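Local coordinates for BlEst2 (Bacillus licheniformis, PDB 6WPX), which probably hydrolyses ester bonds as an esterase or lipase and is seen here in its propeptide form, whose C-terminal domain has autoinhibitory effects, at residues Gly207-Gly212 against Lys251-Ser256; Gly214-Phe219 against Lys344-Phe349; Asp65-Ala70 against Ile257-Leu262; Ile142-Pro147 against Phe203-Asn208; Gly221-Met226 against Leu380-Phe385. One frame throughout, in Å; residues are numbered along the deposited sequence.

Contact 1 of 5, residues Gly207-Gly212 against Lys251-Ser256; sequences GNKIGG and KWDHFS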
# COMPACT_ATOMS: atom_id res chain seq x y z
N GLY A 207 9.40 -4.87 -6.54
CA GLY A 207 9.52 -6.30 -6.24
C GLY A 207 8.24 -7.06 -6.56
O GLY A 207 7.16 -6.46 -6.62
N ASN A 208 8.36 -8.37 -6.78
CA ASN A 208 7.18 -9.22 -7.05
C ASN A 208 7.09 -10.37 -6.05
O ASN A 208 6.31 -11.28 -6.25
CB ASN A 208 7.22 -9.78 -8.48
CG ASN A 208 8.43 -10.63 -8.75
OD1 ASN A 208 9.09 -11.13 -7.85
ND2 ASN A 208 8.81 -10.72 -9.99
N LYS A 209 7.94 -10.35 -5.02
CA LYS A 209 7.96 -11.43 -4.04
C LYS A 209 7.07 -11.06 -2.85
O LYS A 209 7.20 -9.97 -2.32
CB LYS A 209 9.41 -11.73 -3.59
CG LYS A 209 9.52 -12.98 -2.71
CD LYS A 209 10.92 -13.59 -2.69
CE LYS A 209 11.78 -13.04 -1.57
NZ LYS A 209 13.01 -13.85 -1.39
N ILE A 210 6.20 -11.96 -2.42
CA ILE A 210 5.37 -11.65 -1.25
C ILE A 210 5.96 -12.37 -0.03
O ILE A 210 6.93 -13.13 -0.18
CB ILE A 210 3.86 -11.89 -1.48
CG1 ILE A 210 3.51 -13.41 -1.58
CG2 ILE A 210 3.37 -11.12 -2.71
CD1 ILE A 210 1.98 -13.73 -1.15
N GLY A 211 5.40 -12.13 1.15
CA GLY A 211 5.88 -12.81 2.34
C GLY A 211 5.46 -14.26 2.32
O GLY A 211 4.40 -14.60 1.79
N GLY A 212 6.32 -15.13 2.86
CA GLY A 212 6.00 -16.55 2.97
C GLY A 212 4.92 -16.77 4.03
O GLY A 212 4.77 -15.94 4.93
N LYS A 251 12.99 -10.04 -7.86
CA LYS A 251 12.45 -10.99 -6.87
C LYS A 251 12.75 -10.52 -5.46
O LYS A 251 13.53 -11.12 -4.72
CB LYS A 251 12.92 -12.42 -7.16
CG LYS A 251 12.55 -12.88 -8.57
CD LYS A 251 12.94 -14.31 -8.79
CE LYS A 251 12.66 -14.77 -10.20
NZ LYS A 251 11.21 -14.91 -10.46
N TRP A 252 12.16 -9.36 -5.12
CA TRP A 252 12.30 -8.74 -3.82
C TRP A 252 10.94 -8.55 -3.21
O TRP A 252 9.96 -8.37 -3.93
CB TRP A 252 13.00 -7.36 -3.93
CG TRP A 252 14.21 -7.35 -4.83
CD1 TRP A 252 15.34 -8.11 -4.70
CD2 TRP A 252 14.36 -6.60 -6.04
NE1 TRP A 252 16.19 -7.87 -5.76
CE2 TRP A 252 15.61 -6.96 -6.60
CE3 TRP A 252 13.56 -5.65 -6.71
CZ2 TRP A 252 16.08 -6.39 -7.80
CZ3 TRP A 252 14.04 -5.08 -7.87
CH2 TRP A 252 15.27 -5.47 -8.42
N ASP A 253 10.88 -8.58 -1.89
CA ASP A 253 9.67 -8.24 -1.19
C ASP A 253 9.94 -6.83 -0.68
O ASP A 253 11.05 -6.31 -0.86
CB ASP A 253 9.30 -9.26 -0.08
CG ASP A 253 10.32 -9.46 1.02
OD1 ASP A 253 10.82 -8.47 1.55
OD2 ASP A 253 10.53 -10.62 1.42
N HIS A 254 8.95 -6.22 -0.03
CA HIS A 254 9.10 -4.85 0.45
C HIS A 254 10.24 -4.66 1.45
O HIS A 254 10.77 -3.57 1.52
CB HIS A 254 7.78 -4.32 1.03
CG HIS A 254 7.67 -2.84 0.95
ND1 HIS A 254 7.69 -2.17 -0.29
CD2 HIS A 254 7.54 -1.94 1.94
CE1 HIS A 254 7.57 -0.89 0.02
NE2 HIS A 254 7.51 -0.71 1.34
N PHE A 255 10.62 -5.70 2.21
CA PHE A 255 11.74 -5.57 3.15
C PHE A 255 13.08 -5.83 2.47
O PHE A 255 14.03 -5.11 2.71
CB PHE A 255 11.58 -6.50 4.37
CG PHE A 255 10.32 -6.32 5.18
CD1 PHE A 255 9.74 -5.06 5.32
CD2 PHE A 255 9.76 -7.38 5.86
CE1 PHE A 255 8.58 -4.90 6.09
CE2 PHE A 255 8.61 -7.21 6.65
CZ PHE A 255 8.03 -5.97 6.74
N SER A 256 13.16 -6.86 1.62
CA SER A 256 14.42 -7.23 0.99
C SER A 256 14.93 -6.22 -0.09
O SER A 256 16.12 -6.21 -0.40
CB SER A 256 14.35 -8.64 0.42
OG SER A 256 13.62 -8.66 -0.79
O HOH W 1 14.41 -10.87 -2.13
O HOH W 2 13.90 -13.98 -4.14
O HOH W 3 9.47 -13.07 0.90
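Lys209 crosses Asp253 obliquely. Its CE passes OD2 of Asp253 at 4.0 Å, but NZ stays 4.9 Å from that oxygen, so the opposite charges are near each other but form no salt bridge. A first torsion of -172° swings CG of Lys209 away from its own N and sends the chain over the backbone of the 251-256 loop. CB of Lys209 lies 3.4 Å from Trp252 O. The amide N of Lys209 donates to the same oxygen at 3.0 Å, from above the carbonyl plane. Gly207 CA also approaches Trp252 O; a CB on Gly207 would collide with it. Asn208 lays OD1 beside Lys251 CA at 3.5 Å.

Asp253 points its two oxygens to different tasks. OD1 accepts from Phe255 N, an Asx turn, and from Ser256 N at 2.8 Å, which makes it an Asx motif, while OD2 takes a water that also donates to Ile210 O. With an alanine here both oxygens are gone, and the turn carrying His254 would probably be less firmly set, with Phe255 N, Ser256 N and the water each short of a partner. His254 bonds to Asp231 and touches Ser119, consistent with an alpha/beta-hydrolase catalytic triad. Two waters join NZ of Lys209 to Lys251 O, one of them weakly at NZ. The loops are thus held by one direct backbone bond and water bridges, with any charge attraction probably weak.

Contact 2 of 5, residues Gly214-Phe219 against Lys344-Phe349; sequences GSALFF and KTADVF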
# COMPACT_ATOMS: atom_id res chain seq x y z
N GLY A 214 3.27 -17.37 7.22
CA GLY A 214 3.78 -17.21 8.58
C GLY A 214 4.59 -15.95 8.79
O GLY A 214 4.90 -15.63 9.93
N SER A 215 4.95 -15.23 7.71
CA SER A 215 5.76 -14.00 7.79
C SER A 215 4.95 -12.71 7.66
O SER A 215 3.81 -12.76 7.20
CB SER A 215 6.91 -14.05 6.77
OG SER A 215 6.44 -13.90 5.44
N ALA A 216 5.55 -11.57 8.03
CA ALA A 216 4.93 -10.24 8.05
C ALA A 216 4.37 -9.72 6.72
O ALA A 216 3.60 -8.76 6.75
CB ALA A 216 5.91 -9.22 8.62
N LEU A 217 4.76 -10.27 5.57
CA LEU A 217 4.21 -9.73 4.30
C LEU A 217 3.33 -10.75 3.58
O LEU A 217 3.02 -10.58 2.40
CB LEU A 217 5.34 -9.20 3.38
CG LEU A 217 6.14 -7.98 3.88
CD1 LEU A 217 7.46 -7.83 3.09
CD2 LEU A 217 5.33 -6.70 3.75
N PHE A 218 2.91 -11.79 4.29
CA PHE A 218 1.97 -12.79 3.72
C PHE A 218 0.60 -12.11 3.51
O PHE A 218 0.14 -12.08 2.39
CB PHE A 218 1.80 -14.03 4.59
CG PHE A 218 0.90 -15.03 3.94
CD1 PHE A 218 1.28 -15.68 2.78
CD2 PHE A 218 -0.37 -15.28 4.43
CE1 PHE A 218 0.44 -16.60 2.17
CE2 PHE A 218 -1.20 -16.21 3.83
CZ PHE A 218 -0.80 -16.85 2.70
N PHE A 219 -0.00 -11.59 4.58
CA PHE A 219 -1.31 -10.91 4.48
C PHE A 219 -1.27 -9.81 3.41
O PHE A 219 -2.07 -9.86 2.53
CB PHE A 219 -1.83 -10.32 5.79
CG PHE A 219 -2.89 -9.27 5.55
CD1 PHE A 219 -4.14 -9.63 5.08
CD2 PHE A 219 -2.61 -7.93 5.73
CE1 PHE A 219 -5.09 -8.66 4.82
CE2 PHE A 219 -3.58 -6.97 5.49
CZ PHE A 219 -4.81 -7.34 5.02
N LYS A 344 3.21 -10.46 12.58
CA LYS A 344 3.00 -9.05 12.85
C LYS A 344 2.49 -8.46 11.53
O LYS A 344 2.77 -9.01 10.47
CB LYS A 344 4.33 -8.37 13.21
CG LYS A 344 4.89 -8.71 14.57
CD LYS A 344 6.11 -7.86 14.84
CE LYS A 344 6.74 -8.17 16.17
NZ LYS A 344 7.92 -7.30 16.43
N THR A 345 1.74 -7.37 11.58
CA THR A 345 1.36 -6.71 10.33
C THR A 345 2.49 -5.73 10.00
O THR A 345 3.35 -5.50 10.85
CB THR A 345 -0.04 -6.10 10.39
OG1 THR A 345 -0.18 -5.44 11.63
CG2 THR A 345 -1.12 -7.14 10.25
N ALA A 346 2.51 -5.18 8.81
CA ALA A 346 3.66 -4.33 8.46
C ALA A 346 3.19 -3.05 7.78
O ALA A 346 2.01 -2.93 7.52
CB ALA A 346 4.54 -5.13 7.56
N ASP A 347 4.14 -2.15 7.51
CA ASP A 347 3.88 -0.87 6.79
C ASP A 347 2.66 -0.15 7.37
O ASP A 347 2.64 0.17 8.55
CB ASP A 347 3.94 -1.03 5.25
CG ASP A 347 3.00 -2.02 4.53
OD1 ASP A 347 3.36 -3.21 4.44
OD2 ASP A 347 1.94 -1.60 4.06
N VAL A 348 1.70 0.13 6.50
CA VAL A 348 0.41 0.79 6.80
C VAL A 348 -0.23 0.17 8.04
O VAL A 348 -0.80 0.93 8.78
CB VAL A 348 -0.46 0.69 5.55
CG1 VAL A 348 -1.93 0.89 5.85
CG2 VAL A 348 0.03 1.66 4.50
N PHE A 349 -0.11 -1.15 8.23
CA PHE A 349 -0.71 -1.76 9.42
C PHE A 349 0.34 -2.09 10.50
O PHE A 349 0.04 -2.86 11.41
CB PHE A 349 -1.55 -3.01 9.04
CG PHE A 349 -2.87 -2.71 8.37
CD1 PHE A 349 -2.95 -2.60 6.99
CD2 PHE A 349 -4.02 -2.54 9.11
CE1 PHE A 349 -4.17 -2.32 6.36
CE2 PHE A 349 -5.25 -2.25 8.48
CZ PHE A 349 -5.32 -2.16 7.12
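With chi1 at -65°, CG of Leu217 lies beside its own N, opposite the carbonyl carbon, and with chi2 at 163° the CD2 branch meets Ala346 and Asp347. Asp347 answers with chi1 at 58°, which holds CG between N and the carbonyl carbon and brings OD1 to 4.1 Å from CD2 of Leu217. The same CD2 lies 4.2 Å from CB of Ala346. That methyl also sits 3.8 Å from Ala216 O, so Ala346 packs against the backbone as much as against side chains. At the other end, Ala216 CA makes a CA-H...O contact with Lys344 O at 3.5 Å.

No hydrogen bond crosses between the two segments. Each is tied up internally instead. Thr345 OG1 donates to Phe349 O at 2.6 Å, and Val348 N makes a weak bond to Asp347 OD2. Phe349 N bonds to Ala346 O, which closes the loop around Asp347 and Val348. Leu153 and Ala233 also touch the Asp347 side chain. Deeper in, the Phe219 ring meets His317 edge to face.

Across from that loop, Phe218 N bonds to Ser215 O in a type I beta turn that places Leu217 at the N-cap of helix 218-224. The turn leading into this helix thus packs against the connection between strands 341-344 and 353-360 of an antiparallel sheet.

Contact 3 of 5, residues Asp65-Ala70 against Ile257-Leu262; sequences DENDMA and IIKGNL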
# COMPACT_ATOMS: atom_id res chain seq x y z
N ASP A 65 20.04 -1.10 9.87
CA ASP A 65 19.58 -2.24 10.67
C ASP A 65 19.52 -3.51 9.84
O ASP A 65 18.77 -3.60 8.87
CB ASP A 65 18.26 -1.93 11.41
CG ASP A 65 18.33 -0.75 12.37
OD1 ASP A 65 19.44 -0.46 12.89
OD2 ASP A 65 17.27 -0.16 12.66
N GLU A 66 20.40 -4.48 10.17
CA GLU A 66 20.53 -5.76 9.45
C GLU A 66 20.68 -5.45 7.96
O GLU A 66 20.10 -6.14 7.11
CB GLU A 66 19.33 -6.69 9.75
CG GLU A 66 19.30 -7.12 11.22
CD GLU A 66 18.18 -8.05 11.63
OE1 GLU A 66 17.58 -8.71 10.75
OE2 GLU A 66 17.95 -8.18 12.85
N ASN A 67 21.43 -4.38 7.64
CA ASN A 67 21.58 -3.86 6.28
C ASN A 67 23.00 -3.32 6.07
O ASN A 67 23.55 -2.68 6.96
CB ASN A 67 20.53 -2.76 6.02
CG ASN A 67 20.26 -2.48 4.56
OD1 ASN A 67 21.01 -2.92 3.68
ND2 ASN A 67 19.17 -1.80 4.27
N ASP A 68 23.58 -3.56 4.89
CA ASP A 68 24.94 -3.13 4.51
C ASP A 68 24.94 -2.10 3.38
O ASP A 68 25.95 -1.94 2.71
CB ASP A 68 25.79 -4.34 4.09
CG ASP A 68 25.30 -5.04 2.82
OD1 ASP A 68 24.10 -4.95 2.52
OD2 ASP A 68 26.13 -5.63 2.12
N MET A 69 23.82 -1.40 3.16
CA MET A 69 23.71 -0.39 2.09
C MET A 69 24.82 0.68 2.10
O MET A 69 25.37 0.99 1.04
CB MET A 69 22.33 0.27 2.10
CG MET A 69 22.09 1.17 0.91
SD MET A 69 22.13 0.29 -0.71
CE MET A 69 20.42 -0.31 -0.78
N ALA A 70 25.15 1.24 3.28
CA ALA A 70 26.21 2.25 3.38
C ALA A 70 27.56 1.68 2.90
O ALA A 70 28.30 2.34 2.16
CB ALA A 70 26.32 2.76 4.81
N ILE A 257 14.03 -5.42 -0.66
CA ILE A 257 14.35 -4.47 -1.74
C ILE A 257 15.35 -3.37 -1.29
O ILE A 257 15.97 -2.74 -2.13
CB ILE A 257 13.07 -3.87 -2.38
CG1 ILE A 257 13.35 -3.35 -3.82
CG2 ILE A 257 12.41 -2.80 -1.47
CD1 ILE A 257 12.08 -2.90 -4.59
N ILE A 258 15.51 -3.17 0.02
CA ILE A 258 16.47 -2.17 0.51
C ILE A 258 17.75 -2.78 1.03
O ILE A 258 18.62 -2.04 1.49
CB ILE A 258 15.89 -1.17 1.54
CG1 ILE A 258 15.33 -1.88 2.79
CG2 ILE A 258 14.88 -0.29 0.84
CD1 ILE A 258 15.23 -0.94 4.04
N LYS A 259 17.85 -4.12 1.02
CA LYS A 259 19.07 -4.79 1.50
C LYS A 259 20.19 -4.51 0.50
O LYS A 259 20.08 -4.87 -0.67
CB LYS A 259 18.85 -6.31 1.68
CG LYS A 259 17.79 -6.69 2.72
CD LYS A 259 18.16 -6.26 4.15
CE LYS A 259 17.17 -6.77 5.19
NZ LYS A 259 17.40 -6.16 6.53
N GLY A 260 21.21 -3.80 0.97
CA GLY A 260 22.38 -3.42 0.18
C GLY A 260 22.93 -4.49 -0.73
O GLY A 260 23.03 -4.29 -1.95
N ASN A 261 23.29 -5.65 -0.15
CA ASN A 261 23.86 -6.78 -0.91
C ASN A 261 22.94 -7.28 -2.03
O ASN A 261 23.42 -7.82 -3.01
CB ASN A 261 24.28 -7.93 0.01
CG ASN A 261 23.11 -8.63 0.66
OD1 ASN A 261 22.31 -8.03 1.37
ND2 ASN A 261 23.01 -9.92 0.44
N LEU A 262 21.63 -7.09 -1.89
CA LEU A 262 20.69 -7.54 -2.89
C LEU A 262 20.46 -6.51 -3.99
O LEU A 262 20.49 -6.87 -5.16
CB LEU A 262 19.33 -7.93 -2.23
CG LEU A 262 19.33 -9.11 -1.21
CD1 LEU A 262 17.90 -9.38 -0.70
CD2 LEU A 262 19.88 -10.41 -1.83
O HOH W 4 16.61 -3.57 6.12
O HOH W 5 16.08 -7.42 8.62
O HOH W 6 22.15 -6.46 3.59
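Asn67 spends both ends of its amide on the 257-262 segment. Its CG is anti to its own N (chi1 -160°), which turns the amide to Gly260. OD1 accepts from Gly260 N at 2.9 Å in a nearly straight bond, 175° at the hydrogen. ND2 donates to Ile258 O at 2.8 Å, with that oxygen close to the amide plane of Asn67, and also gives a bond to Ala62 O. OD1 takes a second donor, Met69 N, from above its carbonyl plane; this is an Asx turn within its own segment. A leucine in its place has no such amide, and Gly260 N, Met69 N and Ile258 O would probably be left without their partner.

Here the first turns of helices 69-75 and 260-267 meet in the alpha/beta-hydrolase part of the chain. Lys259 is the N-cap of the second helix, whose first amides are served from across the contact. Asp68 OD1 accepts from Asn261 N at 2.9 Å with its syn lone pair and takes a water shared with Asn261 OD1. The carboxylate would probably be steadied by this helix start. Its OD2 is bonded by Gln72.

The ammonium of Lys259 donates from NZ to Glu66 O at 2.8 Å and to two waters, one of which passes on to Glu66 OE1. Gly260 CA lies close to the backbone of Met69, where a CB would clash. Met69 folds over it and brings CE to 3.4 Å from Ile258 O.

Contact 4 of 5, residues Ile142-Pro147 against Phe203-Asn208; sequences ITLGTP and FTLAGN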
# COMPACT_ATOMS: atom_id res chain seq x y z
N ILE A 142 16.18 7.35 -8.05
CA ILE A 142 15.88 5.93 -8.14
C ILE A 142 14.93 5.62 -6.97
O ILE A 142 15.25 5.87 -5.82
CB ILE A 142 17.16 5.07 -8.12
CG1 ILE A 142 18.09 5.45 -9.29
CG2 ILE A 142 16.81 3.55 -8.07
CD1 ILE A 142 19.52 5.18 -9.03
N THR A 143 13.75 5.10 -7.28
CA THR A 143 12.77 4.75 -6.25
C THR A 143 12.70 3.23 -6.13
O THR A 143 12.70 2.54 -7.14
CB THR A 143 11.42 5.41 -6.49
OG1 THR A 143 10.72 4.76 -7.55
CG2 THR A 143 11.51 6.93 -6.71
N LEU A 144 12.64 2.73 -4.88
CA LEU A 144 12.58 1.31 -4.56
C LEU A 144 11.24 1.04 -3.87
O LEU A 144 11.02 1.50 -2.75
CB LEU A 144 13.74 0.92 -3.60
CG LEU A 144 15.18 1.40 -3.97
CD1 LEU A 144 16.19 0.98 -2.88
CD2 LEU A 144 15.61 0.87 -5.31
N GLY A 145 10.38 0.29 -4.54
CA GLY A 145 9.06 -0.07 -4.03
C GLY A 145 8.24 1.11 -3.58
O GLY A 145 7.61 1.07 -2.52
N THR A 146 8.29 2.20 -4.36
CA THR A 146 7.57 3.41 -4.00
C THR A 146 6.14 3.34 -4.53
O THR A 146 5.97 3.21 -5.74
CB THR A 146 8.27 4.67 -4.54
OG1 THR A 146 9.53 4.83 -3.86
CG2 THR A 146 7.40 5.95 -4.36
N PRO A 147 5.12 3.52 -3.67
CA PRO A 147 3.74 3.55 -4.19
C PRO A 147 3.42 4.89 -4.86
O PRO A 147 2.63 5.68 -4.34
CB PRO A 147 2.88 3.28 -2.95
CG PRO A 147 3.70 3.85 -1.80
CD PRO A 147 5.15 3.74 -2.20
N PHE A 203 14.00 6.61 -12.20
CA PHE A 203 14.14 5.16 -12.33
C PHE A 203 13.31 4.54 -11.24
O PHE A 203 13.33 5.01 -10.10
CB PHE A 203 15.58 4.71 -12.14
CG PHE A 203 16.53 5.14 -13.22
CD1 PHE A 203 17.10 6.40 -13.20
CD2 PHE A 203 16.87 4.27 -14.25
CE1 PHE A 203 18.00 6.80 -14.20
CE2 PHE A 203 17.77 4.66 -15.24
CZ PHE A 203 18.33 5.92 -15.21
N THR A 204 12.61 3.47 -11.56
CA THR A 204 11.83 2.78 -10.53
C THR A 204 12.21 1.34 -10.49
O THR A 204 12.45 0.72 -11.53
CB THR A 204 10.30 2.94 -10.71
OG1 THR A 204 9.89 2.16 -11.83
CG2 THR A 204 9.83 4.40 -10.84
N LEU A 205 12.29 0.82 -9.28
CA LEU A 205 12.50 -0.60 -9.02
C LEU A 205 11.25 -1.05 -8.27
O LEU A 205 10.67 -0.27 -7.49
CB LEU A 205 13.74 -0.88 -8.16
CG LEU A 205 15.04 -1.18 -8.93
CD1 LEU A 205 15.53 0.06 -9.66
CD2 LEU A 205 16.14 -1.68 -7.96
N ALA A 206 10.84 -2.28 -8.52
CA ALA A 206 9.69 -2.86 -7.82
C ALA A 206 9.95 -4.33 -7.62
O ALA A 206 10.66 -4.95 -8.41
CB ALA A 206 8.41 -2.65 -8.62
N GLY A 207 9.40 -4.87 -6.54
CA GLY A 207 9.52 -6.30 -6.24
C GLY A 207 8.24 -7.06 -6.56
O GLY A 207 7.16 -6.46 -6.62
N ASN A 208 8.36 -8.37 -6.78
CA ASN A 208 7.18 -9.22 -7.05
C ASN A 208 7.09 -10.37 -6.05
O ASN A 208 6.31 -11.28 -6.25
CB ASN A 208 7.22 -9.78 -8.48
CG ASN A 208 8.43 -10.63 -8.75
OD1 ASN A 208 9.09 -11.13 -7.85
ND2 ASN A 208 8.81 -10.72 -9.99
O HOH W 7 9.40 2.24 -7.23
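Strand residues Ile142-Leu144 run parallel to Phe203-Leu205, with short axes 4.6 Å apart and 17° between their directions. They are neighbours in the mainly parallel central sheet of an alpha/beta-hydrolase fold. Three backbone bonds join them: Thr143 N to Phe203 O, Leu205 N to Thr143 O at 2.8 Å, and Gly145 N to Leu205 O. On one face of the sheet Leu205 fits between two neighbours. Its CD2 meets CD2 of Leu144 at 3.7 Å, and its CD1 meets CG2 of Ile142 at 4.0 Å. Ile142 also lays CG1 against CB of Phe203. On the other face Thr143 and Thr204 stand side by side. A chi1 of 75° sets OG1 of Thr143 between N and the carbonyl carbon, 3.4 Å from CG2 of Thr204. This OG1 bonds His148 and a water that also reaches Leu205 O; Thr204 OG1 is held by Asn246 and Arg240. Gly145 turns the chain out of the strand at positive phi. Strand 113-118 pairs with the far edge of 138-144, strand 245-246 lies beside 201-205 on its other edge, and Phe267 of helix 260-267 covers Ile142 and Leu144.

Contact 5 of 5, residues Gly221-Met226 against Leu380-Phe385; sequences GVYLNM and LFIVTF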
# COMPACT_ATOMS: atom_id res chain seq x y z
N GLY A 221 0.73 -9.37 0.95
CA GLY A 221 0.93 -10.00 -0.35
C GLY A 221 -0.33 -10.60 -0.96
O GLY A 221 -0.66 -10.33 -2.11
N VAL A 222 -1.05 -11.41 -0.19
CA VAL A 222 -2.28 -12.07 -0.69
C VAL A 222 -3.40 -11.04 -0.84
O VAL A 222 -4.21 -11.18 -1.73
CB VAL A 222 -2.70 -13.34 0.10
CG1 VAL A 222 -1.58 -14.40 0.09
CG2 VAL A 222 -3.10 -13.02 1.51
N TYR A 223 -3.42 -10.00 -0.00
CA TYR A 223 -4.39 -8.91 -0.17
C TYR A 223 -4.11 -8.22 -1.51
O TYR A 223 -4.99 -8.06 -2.34
CB TYR A 223 -4.32 -7.90 0.98
CG TYR A 223 -5.48 -6.92 0.91
CD1 TYR A 223 -6.74 -7.26 1.42
CD2 TYR A 223 -5.35 -5.70 0.27
CE1 TYR A 223 -7.82 -6.40 1.29
CE2 TYR A 223 -6.41 -4.81 0.18
CZ TYR A 223 -7.65 -5.17 0.67
OH TYR A 223 -8.68 -4.28 0.56
N LEU A 224 -2.86 -7.81 -1.72
CA LEU A 224 -2.50 -7.11 -2.95
C LEU A 224 -2.52 -8.01 -4.19
O LEU A 224 -2.69 -7.49 -5.29
CB LEU A 224 -1.16 -6.37 -2.80
CG LEU A 224 -1.13 -5.25 -1.78
CD1 LEU A 224 0.25 -4.67 -1.70
CD2 LEU A 224 -2.15 -4.13 -2.10
N ASN A 225 -2.44 -9.35 -4.01
CA ASN A 225 -2.58 -10.32 -5.11
C ASN A 225 -3.94 -10.17 -5.79
O ASN A 225 -4.06 -10.55 -6.95
CB ASN A 225 -2.44 -11.76 -4.61
CG ASN A 225 -1.03 -12.24 -4.58
OD1 ASN A 225 -0.11 -11.54 -4.99
ND2 ASN A 225 -0.82 -13.41 -4.03
N MET A 226 -4.93 -9.59 -5.11
CA MET A 226 -6.25 -9.36 -5.72
C MET A 226 -6.14 -8.31 -6.82
O MET A 226 -7.01 -8.26 -7.68
CB MET A 226 -7.25 -8.89 -4.67
CG MET A 226 -7.57 -9.96 -3.61
SD MET A 226 -8.92 -9.40 -2.57
CE MET A 226 -8.21 -7.83 -1.87
N LEU A 380 -10.16 -6.62 12.12
CA LEU A 380 -10.42 -6.47 10.70
C LEU A 380 -10.33 -7.88 10.17
O LEU A 380 -9.29 -8.51 10.28
CB LEU A 380 -9.40 -5.53 10.03
CG LEU A 380 -9.64 -5.18 8.55
CD1 LEU A 380 -11.04 -4.57 8.33
CD2 LEU A 380 -8.58 -4.23 8.04
N PHE A 381 -11.45 -8.39 9.68
CA PHE A 381 -11.60 -9.75 9.16
C PHE A 381 -11.65 -9.68 7.67
O PHE A 381 -12.50 -8.99 7.11
CB PHE A 381 -12.90 -10.38 9.73
CG PHE A 381 -13.26 -11.70 9.08
CD1 PHE A 381 -12.31 -12.72 8.96
CD2 PHE A 381 -14.53 -11.92 8.58
CE1 PHE A 381 -12.63 -13.93 8.34
CE2 PHE A 381 -14.86 -13.15 7.98
CZ PHE A 381 -13.91 -14.15 7.87
N ILE A 382 -10.73 -10.40 7.00
CA ILE A 382 -10.65 -10.35 5.54
C ILE A 382 -10.52 -11.74 4.97
O ILE A 382 -9.71 -12.54 5.43
CB ILE A 382 -9.47 -9.43 5.05
CG1 ILE A 382 -9.60 -8.00 5.57
CG2 ILE A 382 -9.29 -9.45 3.51
CD1 ILE A 382 -8.30 -7.24 5.58
N VAL A 383 -11.30 -11.99 3.94
CA VAL A 383 -11.25 -13.23 3.18
C VAL A 383 -10.90 -12.86 1.74
O VAL A 383 -11.54 -11.97 1.18
CB VAL A 383 -12.57 -14.06 3.24
CG1 VAL A 383 -12.45 -15.36 2.44
CG2 VAL A 383 -12.95 -14.37 4.68
N THR A 384 -9.92 -13.53 1.14
CA THR A 384 -9.67 -13.32 -0.29
C THR A 384 -10.12 -14.60 -0.97
O THR A 384 -10.10 -15.65 -0.35
CB THR A 384 -8.21 -12.93 -0.62
OG1 THR A 384 -7.43 -14.12 -0.61
CG2 THR A 384 -7.64 -11.86 0.31
N PHE A 385 -10.56 -14.50 -2.22
CA PHE A 385 -11.05 -15.64 -2.97
C PHE A 385 -10.34 -15.77 -4.29
O PHE A 385 -10.18 -14.79 -5.03
CB PHE A 385 -12.56 -15.48 -3.29
CG PHE A 385 -13.47 -15.29 -2.10
CD1 PHE A 385 -13.58 -14.04 -1.48
CD2 PHE A 385 -14.26 -16.33 -1.64
CE1 PHE A 385 -14.41 -13.86 -0.38
CE2 PHE A 385 -15.11 -16.15 -0.53
CZ PHE A 385 -15.18 -14.91 0.08
O HOH W 8 -5.45 -13.28 -3.01
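Helix-on-sheet packing joins Tyr223 on helix 218-224, and Met226 just beyond it, to Ile382 and Thr384 on strand 377-386 of an antiparallel sheet. The strand presents Ile382 and Thr384 to the helix, while Val383 and Phe385 point away. CG2 of Ile382 comes to the edge of the Tyr223 ring, near its plane and 4.0 Å from CD1. The two side chains stand at about a right angle. One face of the ring is covered by the CE methyl of Met226, 3.5 Å above its plane and offset toward the rim. A bend at chi3 (-59°) folds that methyl back over the tyrosine, and SD of Met226 is left 4.0 Å from CG2 of Thr384. Packing therefore runs in a chain from ring to thioether to threonine methyl. Leu156 of helix 152-157 also touches both Tyr223 and Ile382.

The hydroxyl of Thr384 is hydrogen-bonded to Thr315 on the neighbouring strand 313-320. No direct hydrogen bond links the two segments, but a water does: it donates to Val222 O at 2.8 Å and lies 3.2 Å from OG1 of Thr384.

In the fold
Contacts 4 and 5 are buried; contacts 1 and 2 lie at the surface, and contact 3 is partly buried. Contact 4 is sheet core, built on backbone bonds and aliphatic packing. Contact 5 is apolar, with one bridging water. Contact 3 relies on side-chain bonds to backbone at two helix starts, whereas contact 1 combines one backbone bond with bridging waters. Contact 2 is van der Waals packing with a CA-H...O contact. Contacts 1 and 4 share Gly207 and Asn208, so the strand of contact 4 runs straight into the loop of contact 1. Contacts 2 and 5 both use helix 218-224 and touch through Phe219 and Ile382. Ile257 packs on Gly145, linking contacts 3 and 4, and Ile210 on Val222 links contacts 1 and 5.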